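Local coordinates for protein benzoate transport porin BenP (Acinetobacter baumannii AB307-0294, PDB 5DL8) that probably acts as an outer-membrane porin of the OprD family, a channel through which small molecules, possibly including benzoate, cross the membrane, at residues Y207-S212 and V231-T236; F242-K247 and L269-K274. All blocks are in the same frame, centred on the assembly; numbering follows the deposited sequence.

In the fold
Both contacts lie in the wall of the beta-barrel, on the same side of its centre, and their own centres are about 13 Å apart. Contact 1 closes in the chain before contact 2 opens. They share a seam, because strands 226-238 and 243-255 are neighbours in the wall. There His235 N lies 2.7 Å from Ser246 O, a probable hydrogen bond. Thr236 CG2 packs on Thr245 OG1 at 3.4 Å, and Glu234 also packs against Thr245 and Lys247. Bound detergent touches residues of both contacts on the outer surface of the barrel. The calcium sites, at Asp38, Phe39 and Asp46 and at Val388, Gly391 and Asp393, lie elsewhere.

Contact 1 of 2, residues Y207-S212 and V231-T236; sequences YQFTPS and VGLEHT. With C8E ((hydroxyethyloxy)tri(ethyloxy)octane), chain F.
Ser212 meets Thr236 and His235 in a turn-to-strand contact at the barrel surface. The turn follows strand 200-210, and its partner is strand 226-238. The carbonyl of Ser212 carries the contact. Thr236 N donates to Ser212 O at 3.0 Å, nearly straight (163°) and in the carbonyl plane. The same oxygen takes a CA-H...O contact from His235 CA at 3.2 Å. It also lies obliquely to the imidazole ring, 3.2 Å from His235 CD2. The ring reaches this spot because CG of His235 stands opposite its backbone N (chi1 178°). His235 NE2 then lies 3.5 Å from Ser212 CB. A detergent molecule, C8E, runs past on the outer surface, with its C19 at the edge of the imidazole. Its terminal O21 bonds to Thr210 OG1 at 3.2 Å, and either oxygen could donate. A bond from O21 to Ser212 OG is less certain, since that hydroxyl clashes with the detergent in the model. Farther back, Phe209 CE2 touches Leu233 CD2 at 4.3 Å, a loose apolar contact. One face of the Phe209 ring is covered by Tyr207, whose CD1 lies over its centre, 3.5 Å above the ring plane. Phe209 and Thr210 form a classic beta bulge, in which both face one residue of the next strand. Gln208 NE2 bonds to the carbonyl of Thr210, beside the bulge. Strand 213-222 starts directly after Ser212 and pairs with both 200-210 and 226-238. Its Lys214 forms a salt bridge with Glu234, and strand 243-255 follows on the far side of 226-238.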
ATOM      1  N   TYR A 207      -4.995 -10.856 -16.606  1.00 31.82           N
ATOM      2  CA  TYR A 207      -5.760 -11.658 -17.572  1.00 32.80           C
ATOM      3  C   TYR A 207      -7.037 -12.093 -16.897  1.00 32.50           C
ATOM      4  O   TYR A 207      -7.016 -12.539 -15.733  1.00 31.62           O
ATOM      5  CB  TYR A 207      -4.946 -12.863 -18.150  1.00 33.80           C
ATOM      6  CG  TYR A 207      -5.567 -13.514 -19.404  1.00 33.90           C
ATOM      7  CD1 TYR A 207      -6.493 -14.524 -19.316  1.00 34.39           C
ATOM      8  CD2 TYR A 207      -5.237 -13.075 -20.695  1.00 35.58           C
ATOM      9  CE1 TYR A 207      -7.082 -15.052 -20.467  1.00 36.46           C
ATOM     10  CE2 TYR A 207      -5.834 -13.579 -21.832  1.00 35.79           C
ATOM     11  CZ  TYR A 207      -6.724 -14.597 -21.726  1.00 36.90           C
ATOM     12  OH  TYR A 207      -7.276 -15.161 -22.902  1.00 39.66           O
ATOM     13  N   GLN A 208      -8.120 -11.812 -17.590  1.00 34.06           N
ATOM     14  CA  GLN A 208      -9.477 -12.222 -17.192  1.00 37.34           C
ATOM     15  C   GLN A 208      -9.795 -13.562 -17.909  1.00 37.01           C
ATOM     16  O   GLN A 208     -10.010 -13.639 -19.093  1.00 38.22           O
ATOM     17  CB  GLN A 208     -10.531 -11.132 -17.538  1.00 39.03           C
ATOM     18  CG  GLN A 208     -11.933 -11.379 -16.984  1.00 40.80           C
ATOM     19  CD  GLN A 208     -11.992 -11.132 -15.471  1.00 41.91           C
ATOM     20  OE1 GLN A 208     -11.356 -10.217 -14.953  1.00 41.59           O
ATOM     21  NE2 GLN A 208     -12.783 -11.934 -14.772  1.00 43.00           N
ATOM     22  N   PHE A 209      -9.748 -14.633 -17.159  1.00 36.64           N
ATOM     23  CA  PHE A 209      -9.783 -15.952 -17.735  1.00 37.47           C
ATOM     24  C   PHE A 209     -11.214 -16.248 -18.096  1.00 40.71           C
ATOM     25  O   PHE A 209     -11.485 -16.742 -19.209  1.00 43.91           O
ATOM     26  CB  PHE A 209      -9.215 -16.982 -16.735  1.00 35.64           C
ATOM     27  CG  PHE A 209      -7.705 -17.034 -16.740  1.00 34.09           C
ATOM     28  CD1 PHE A 209      -7.003 -17.729 -17.789  1.00 34.71           C
ATOM     29  CD2 PHE A 209      -6.984 -16.419 -15.760  1.00 32.47           C
ATOM     30  CE1 PHE A 209      -5.613 -17.792 -17.784  1.00 34.18           C
ATOM     31  CE2 PHE A 209      -5.599 -16.474 -15.727  1.00 32.84           C
ATOM     32  CZ  PHE A 209      -4.907 -17.139 -16.732  1.00 34.12           C
ATOM     33  N   THR A 210     -12.115 -15.936 -17.178  1.00 42.28           N
ATOM     34  CA  THR A 210     -13.572 -16.143 -17.297  1.00 45.18           C
ATOM     35  C   THR A 210     -14.232 -15.030 -16.464  1.00 46.93           C
ATOM     36  O   THR A 210     -13.472 -14.255 -15.756  1.00 45.16           O
ATOM     37  CB  THR A 210     -14.032 -17.546 -16.759  1.00 46.90           C
ATOM     38  OG1 THR A 210     -13.842 -17.628 -15.311  1.00 49.84           O
ATOM     39  CG2 THR A 210     -13.360 -18.794 -17.524  1.00 47.45           C
ATOM     40  N   PRO A 211     -15.627 -14.904 -16.498  1.00 48.64           N
ATOM     41  CA  PRO A 211     -16.254 -13.839 -15.659  1.00 47.64           C
ATOM     42  C   PRO A 211     -15.890 -13.989 -14.140  1.00 43.07           C
ATOM     43  O   PRO A 211     -15.803 -13.020 -13.474  1.00 40.96           O
ATOM     44  CB  PRO A 211     -17.783 -14.015 -15.910  1.00 51.33           C
ATOM     45  CG  PRO A 211     -17.902 -14.828 -17.195  1.00 54.95           C
ATOM     46  CD  PRO A 211     -16.663 -15.742 -17.163  1.00 53.12           C
ATOM     47  N   SER A 212     -15.654 -15.205 -13.654  1.00 40.87           N
ATOM     48  CA  SER A 212     -15.362 -15.434 -12.265  1.00 40.43           C
ATOM     49  C   SER A 212     -13.862 -15.642 -11.979  1.00 39.67           C
ATOM     50  O   SER A 212     -13.479 -15.762 -10.806  1.00 38.98           O
ATOM     51  CB  SER A 212     -16.046 -16.696 -11.804  1.00 42.16           C
ATOM     52  OG  SER A 212     -15.985 -17.650 -12.843  1.00 44.92           O
ATOM     53  N   VAL A 231       2.736 -14.231  -8.767  1.00 27.18           N
ATOM     54  CA  VAL A 231       1.536 -14.768  -9.442  1.00 27.77           C
ATOM     55  C   VAL A 231       0.387 -14.703  -8.468  1.00 26.42           C
ATOM     56  O   VAL A 231       0.420 -15.263  -7.304  1.00 24.57           O
ATOM     57  CB  VAL A 231       1.676 -16.229  -9.923  1.00 30.63           C
ATOM     58  CG1 VAL A 231       0.467 -16.649 -10.766  1.00 32.52           C
ATOM     59  CG2 VAL A 231       2.797 -16.352 -10.890  1.00 31.94           C
ATOM     60  N   GLY A 232      -0.658 -14.069  -8.934  1.00 26.73           N
ATOM     61  CA  GLY A 232      -1.906 -13.929  -8.098  1.00 28.44           C
ATOM     62  C   GLY A 232      -3.041 -14.556  -8.917  1.00 29.49           C
ATOM     63  O   GLY A 232      -3.117 -14.283 -10.069  1.00 30.61           O
ATOM     64  N   LEU A 233      -3.834 -15.468  -8.364  1.00 30.67           N
ATOM     65  CA  LEU A 233      -5.132 -15.918  -8.980  1.00 32.39           C
ATOM     66  C   LEU A 233      -6.304 -15.675  -8.039  1.00 32.94           C
ATOM     67  O   LEU A 233      -6.246 -15.980  -6.820  1.00 31.03           O
ATOM     68  CB  LEU A 233      -5.129 -17.398  -9.261  1.00 34.37           C
ATOM     69  CG  LEU A 233      -4.040 -17.815 -10.283  1.00 37.00           C
ATOM     70  CD1 LEU A 233      -3.893 -19.340 -10.225  1.00 41.54           C
ATOM     71  CD2 LEU A 233      -4.263 -17.470 -11.729  1.00 36.76           C
ATOM     72  N   GLU A 234      -7.374 -15.102  -8.588  1.00 33.60           N
ATOM     73  CA  GLU A 234      -8.538 -14.751  -7.784  1.00 32.45           C
ATOM     74  C   GLU A 234      -9.796 -15.304  -8.382  1.00 32.18           C
ATOM     75  O   GLU A 234     -10.152 -15.056  -9.550  1.00 32.20           O
ATOM     76  CB  GLU A 234      -8.596 -13.212  -7.586  1.00 33.66           C
ATOM     77  CG  GLU A 234      -9.793 -12.756  -6.733  1.00 36.15           C
ATOM     78  CD  GLU A 234      -9.895 -11.234  -6.510  1.00 38.61           C
ATOM     79  OE1 GLU A 234      -8.964 -10.475  -6.822  1.00 41.58           O
ATOM     80  OE2 GLU A 234     -10.917 -10.774  -5.911  1.00 45.28           O
ATOM     81  N   HIS A 235     -10.520 -16.087  -7.616  1.00 32.82           N
ATOM     82  CA  HIS A 235     -11.838 -16.551  -8.138  1.00 34.56           C
ATOM     83  C   HIS A 235     -12.972 -16.043  -7.226  1.00 35.17           C
ATOM     84  O   HIS A 235     -12.864 -16.082  -6.006  1.00 30.81           O
ATOM     85  CB  HIS A 235     -11.894 -18.049  -8.206  1.00 35.68           C
ATOM     86  CG  HIS A 235     -13.207 -18.573  -8.667  1.00 38.48           C
ATOM     87  ND1 HIS A 235     -14.214 -18.927  -7.801  1.00 39.02           N
ATOM     88  CD2 HIS A 235     -13.680 -18.830  -9.914  1.00 40.82           C
ATOM     89  CE1 HIS A 235     -15.246 -19.388  -8.491  1.00 41.25           C
ATOM     90  NE2 HIS A 235     -14.950 -19.349  -9.774  1.00 41.26           N
ATOM     91  N   THR A 236     -14.060 -15.642  -7.861  1.00 40.45           N
ATOM     92  CA  THR A 236     -15.280 -15.173  -7.161  1.00 42.86           C
ATOM     93  C   THR A 236     -16.496 -16.138  -7.561  1.00 44.18           C
ATOM     94  O   THR A 236     -16.806 -16.479  -8.776  1.00 41.71           O
ATOM     95  CB  THR A 236     -15.539 -13.682  -7.406  1.00 46.02           C
ATOM     96  OG1 THR A 236     -15.436 -13.473  -8.779  1.00 51.86           O
ATOM     97  CG2 THR A 236     -14.517 -12.679  -6.731  1.00 45.24           C
TER
HETATM   98  C1  C8E F 404      -6.150 -25.289  -1.232  1.00 51.50           C
HETATM   99  C2  C8E F 404      -4.687 -25.117  -1.679  1.00 54.24           C
HETATM  100  C3  C8E F 404      -4.576 -25.128  -3.212  1.00 53.51           C
HETATM  101  C4  C8E F 404      -3.301 -24.610  -3.894  1.00 49.74           C
HETATM  102  C5  C8E F 404      -3.418 -24.722  -5.448  1.00 50.43           C
HETATM  103  C6  C8E F 404      -3.319 -23.407  -6.253  1.00 53.93           C
HETATM  104  C7  C8E F 404      -4.347 -23.151  -7.379  1.00 58.00           C
HETATM  105  C8  C8E F 404      -5.571 -22.316  -6.935  1.00 70.85           C
HETATM  106  O9  C8E F 404      -6.252 -21.673  -8.046  1.00 84.23           O
HETATM  107  C10 C8E F 404      -7.630 -21.229  -7.876  1.00 87.97           C
HETATM  108  C11 C8E F 404      -8.392 -21.105  -9.227  1.00 85.36           C
HETATM  109  O12 C8E F 404      -9.781 -21.541  -9.171  1.00 81.28           O
HETATM  110  C13 C8E F 404     -10.538 -21.343 -10.381  1.00 70.14           C
HETATM  111  C14 C8E F 404     -11.495 -22.500 -10.727  1.00 66.86           C
HETATM  112  O15 C8E F 404     -12.015 -22.396 -12.091  1.00 57.23           O
HETATM  113  C16 C8E F 404     -13.360 -21.916 -12.212  1.00 54.05           C
HETATM  114  C17 C8E F 404     -13.485 -21.067 -13.458  1.00 49.88           C
HETATM  115  O18 C8E F 404     -14.670 -20.253 -13.412  1.00 51.57           O
HETATM  116  C19 C8E F 404     -15.990 -20.775 -13.043  1.00 45.24           C
HETATM  117  C20 C8E F 404     -17.102 -20.061 -13.860  1.00 48.18           C
HETATM  118  O21 C8E F 404     -16.685 -19.057 -14.875  1.00 41.91           O

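Contact 2 of 2, residues F242-K247 and L269-K274; sequences FALTSK and LLETVK
The ring of Phe242 meets Val273 obliquely, with its CD2 4.0 Å from Val273 CG2, and Trp237 packs edge-to-face with the same ring. The second flat group is the carboxylate of Glu271. Ser246 OG comes to it from the syn side of OE1, slightly out of the carboxylate plane. These pairs sit on one face of a beta hairpin in the barrel wall, formed by strands 243-255 and 263-275. Segments 243-247 and 269-274 run antiparallel, 167° apart. Ala243 with Lys274, Thr245 with Thr272 and Lys247 with Leu270 are hydrogen-bonded pairs, each held by two backbone bonds. Thr245 N to Thr272 O, at 2.9 Å, is almost straight (173°). Leu244 with Val273 and Ser246 with Glu271 are the non-hydrogen-bonded pairs between them. The face with Leu244, Ser246, Glu271 and Val273 is the outer one. The side chain of Leu269 points to the same face, and detergent touches it and Ser246. The opposite face, with Ala243, Thr245, Lys247, Leu270, Thr272 and Lys274, looks into the barrel. Across the outer face Leu244 CD1 leans on Val273 CB at 4.0 Å. The same methyl lies 3.4 Å from Thr272 O. At the other end, Leu269 CD1 lies 3.3 Å from Lys247 O. On its far side strand 243-255 pairs with strand 226-238, where Leu244 touches Trp237. The Glu271 side chain bends at chi2 (-70°) and turns across toward the neighbouring strand. That bend brings Glu271 OE1 within 3.7 Å of Leu244 CD2 and lets Ser246 OG donate to Glu271 OE1 at 2.8 Å.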
ATOM      1  N   PHE A 242     -24.793 -15.662  -1.082  1.00 48.17           N
ATOM      2  CA  PHE A 242     -23.460 -15.293  -0.631  1.00 44.08           C
ATOM      3  C   PHE A 242     -22.510 -15.114  -1.783  1.00 41.63           C
ATOM      4  O   PHE A 242     -22.826 -15.528  -2.877  1.00 40.83           O
ATOM      5  CB  PHE A 242     -22.898 -16.313   0.360  1.00 43.51           C
ATOM      6  CG  PHE A 242     -22.638 -17.623  -0.202  1.00 43.61           C
ATOM      7  CD1 PHE A 242     -23.649 -18.586  -0.230  1.00 47.24           C
ATOM      8  CD2 PHE A 242     -21.403 -17.931  -0.702  1.00 42.81           C
ATOM      9  CE1 PHE A 242     -23.436 -19.830  -0.803  1.00 47.47           C
ATOM     10  CE2 PHE A 242     -21.164 -19.158  -1.230  1.00 43.82           C
ATOM     11  CZ  PHE A 242     -22.162 -20.129  -1.264  1.00 45.96           C
ATOM     12  N   ALA A 243     -21.352 -14.509  -1.540  1.00 39.09           N
ATOM     13  CA  ALA A 243     -20.267 -14.510  -2.557  1.00 39.03           C
ATOM     14  C   ALA A 243     -18.972 -14.983  -1.917  1.00 37.09           C
ATOM     15  O   ALA A 243     -18.609 -14.475  -0.860  1.00 34.92           O
ATOM     16  CB  ALA A 243     -20.037 -13.110  -3.165  1.00 39.29           C
ATOM     17  N   LEU A 244     -18.274 -15.943  -2.538  1.00 36.69           N
ATOM     18  CA  LEU A 244     -17.030 -16.422  -1.939  1.00 35.05           C
ATOM     19  C   LEU A 244     -15.891 -16.011  -2.827  1.00 33.28           C
ATOM     20  O   LEU A 244     -15.916 -16.242  -4.013  1.00 32.80           O
ATOM     21  CB  LEU A 244     -17.044 -17.928  -1.711  1.00 35.96           C
ATOM     22  CG  LEU A 244     -15.679 -18.503  -1.331  1.00 35.71           C
ATOM     23  CD1 LEU A 244     -15.349 -18.082   0.145  1.00 36.08           C
ATOM     24  CD2 LEU A 244     -15.559 -20.002  -1.556  1.00 36.55           C
ATOM     25  N   THR A 245     -14.919 -15.383  -2.201  1.00 32.47           N
ATOM     26  CA  THR A 245     -13.691 -14.908  -2.836  1.00 33.18           C
ATOM     27  C   THR A 245     -12.512 -15.792  -2.400  1.00 32.12           C
ATOM     28  O   THR A 245     -12.238 -15.928  -1.181  1.00 32.47           O
ATOM     29  CB  THR A 245     -13.410 -13.379  -2.598  1.00 33.04           C
ATOM     30  OG1 THR A 245     -14.374 -12.688  -3.374  1.00 37.32           O
ATOM     31  CG2 THR A 245     -11.966 -12.949  -3.164  1.00 31.61           C
ATOM     32  N   SER A 246     -11.871 -16.408  -3.386  1.00 31.72           N
ATOM     33  CA  SER A 246     -10.667 -17.240  -3.189  1.00 31.90           C
ATOM     34  C   SER A 246      -9.481 -16.651  -3.903  1.00 31.33           C
ATOM     35  O   SER A 246      -9.498 -16.503  -5.172  1.00 29.67           O
ATOM     36  CB  SER A 246     -10.852 -18.609  -3.817  1.00 32.74           C
ATOM     37  OG  SER A 246     -12.086 -19.071  -3.280  1.00 36.00           O
ATOM     38  N   LYS A 247      -8.450 -16.434  -3.122  1.00 30.59           N
ATOM     39  CA  LYS A 247      -7.254 -15.949  -3.658  1.00 31.21           C
ATOM     40  C   LYS A 247      -6.064 -16.848  -3.374  1.00 31.62           C
ATOM     41  O   LYS A 247      -5.925 -17.292  -2.237  1.00 31.12           O
ATOM     42  CB  LYS A 247      -6.929 -14.636  -3.026  1.00 30.06           C
ATOM     43  CG  LYS A 247      -7.780 -13.556  -3.500  1.00 31.52           C
ATOM     44  CD  LYS A 247      -7.290 -12.224  -2.908  1.00 34.64           C
ATOM     45  CE  LYS A 247      -8.398 -11.163  -2.780  1.00 38.10           C
ATOM     46  NZ  LYS A 247      -7.828  -9.858  -2.338  1.00 41.12           N
ATOM     47  N   LEU A 269      -2.992 -18.217   0.803  1.00 26.02           N
ATOM     48  CA  LEU A 269      -4.350 -18.565   0.446  1.00 27.56           C
ATOM     49  C   LEU A 269      -5.306 -17.740   1.324  1.00 27.32           C
ATOM     50  O   LEU A 269      -5.164 -17.687   2.561  1.00 27.54           O
ATOM     51  CB  LEU A 269      -4.533 -20.071   0.643  1.00 31.48           C
ATOM     52  CG  LEU A 269      -5.956 -20.553   0.266  1.00 36.38           C
ATOM     53  CD1 LEU A 269      -6.351 -20.422  -1.211  1.00 36.16           C
ATOM     54  CD2 LEU A 269      -6.252 -22.017   0.708  1.00 40.39           C
ATOM     55  N   LEU A 270      -6.239 -17.027   0.702  1.00 26.11           N
ATOM     56  CA  LEU A 270      -7.274 -16.363   1.398  1.00 25.34           C
ATOM     57  C   LEU A 270      -8.630 -16.717   0.896  1.00 25.99           C
ATOM     58  O   LEU A 270      -8.876 -16.698  -0.351  1.00 25.90           O
ATOM     59  CB  LEU A 270      -7.098 -14.863   1.195  1.00 24.77           C
ATOM     60  CG  LEU A 270      -8.029 -13.902   1.973  1.00 24.29           C
ATOM     61  CD1 LEU A 270      -7.967 -14.086   3.469  1.00 24.60           C
ATOM     62  CD2 LEU A 270      -7.678 -12.462   1.608  1.00 23.98           C
ATOM     63  N   GLU A 271      -9.541 -16.957   1.832  1.00 26.57           N
ATOM     64  CA  GLU A 271     -10.936 -17.239   1.479  1.00 29.51           C
ATOM     65  C   GLU A 271     -11.775 -16.280   2.279  1.00 30.37           C
ATOM     66  O   GLU A 271     -11.808 -16.406   3.507  1.00 30.87           O
ATOM     67  CB  GLU A 271     -11.421 -18.623   1.894  1.00 29.96           C
ATOM     68  CG  GLU A 271     -10.661 -19.773   1.370  1.00 31.58           C
ATOM     69  CD  GLU A 271     -10.870 -19.940  -0.100  1.00 32.71           C
ATOM     70  OE1 GLU A 271     -11.965 -19.701  -0.589  1.00 34.18           O
ATOM     71  OE2 GLU A 271      -9.889 -20.221  -0.787  1.00 35.16           O
ATOM     72  N   THR A 272     -12.615 -15.548   1.592  1.00 31.63           N
ATOM     73  CA  THR A 272     -13.428 -14.487   2.152  1.00 33.73           C
ATOM     74  C   THR A 272     -14.932 -14.654   1.771  1.00 34.63           C
ATOM     75  O   THR A 272     -15.248 -14.679   0.627  1.00 35.59           O
ATOM     76  CB  THR A 272     -12.768 -13.172   1.592  1.00 34.59           C
ATOM     77  OG1 THR A 272     -11.677 -12.793   2.454  1.00 34.45           O
ATOM     78  CG2 THR A 272     -13.680 -12.034   1.386  1.00 37.84           C
ATOM     79  N   VAL A 273     -15.852 -14.674   2.702  1.00 35.75           N
ATOM     80  CA  VAL A 273     -17.231 -14.813   2.284  1.00 39.95           C
ATOM     81  C   VAL A 273     -18.055 -13.560   2.723  1.00 42.96           C
ATOM     82  O   VAL A 273     -17.825 -13.061   3.844  1.00 40.70           O
ATOM     83  CB  VAL A 273     -17.719 -16.188   2.707  1.00 41.58           C
ATOM     84  CG1 VAL A 273     -17.605 -16.360   4.197  1.00 42.71           C
ATOM     85  CG2 VAL A 273     -19.120 -16.463   2.189  1.00 45.18           C
ATOM     86  N   LYS A 274     -18.831 -12.964   1.780  1.00 44.12           N
ATOM     87  CA  LYS A 274     -19.872 -11.911   2.059  1.00 46.73           C
ATOM     88  C   LYS A 274     -21.273 -12.513   2.005  1.00 47.35           C
ATOM     89  O   LYS A 274     -21.724 -13.026   0.915  1.00 49.70           O
ATOM     90  CB  LYS A 274     -19.899 -10.831   0.992  1.00 49.32           C
ATOM     91  CG  LYS A 274     -18.887  -9.709   1.202  1.00 53.37           C
ATOM     92  CD  LYS A 274     -17.967  -9.567  -0.011  1.00 53.77           C
ATOM     93  CE  LYS A 274     -17.167  -8.288  -0.001  1.00 56.73           C
ATOM     94  NZ  LYS A 274     -17.339  -7.637  -1.329  1.00 59.05           N
TER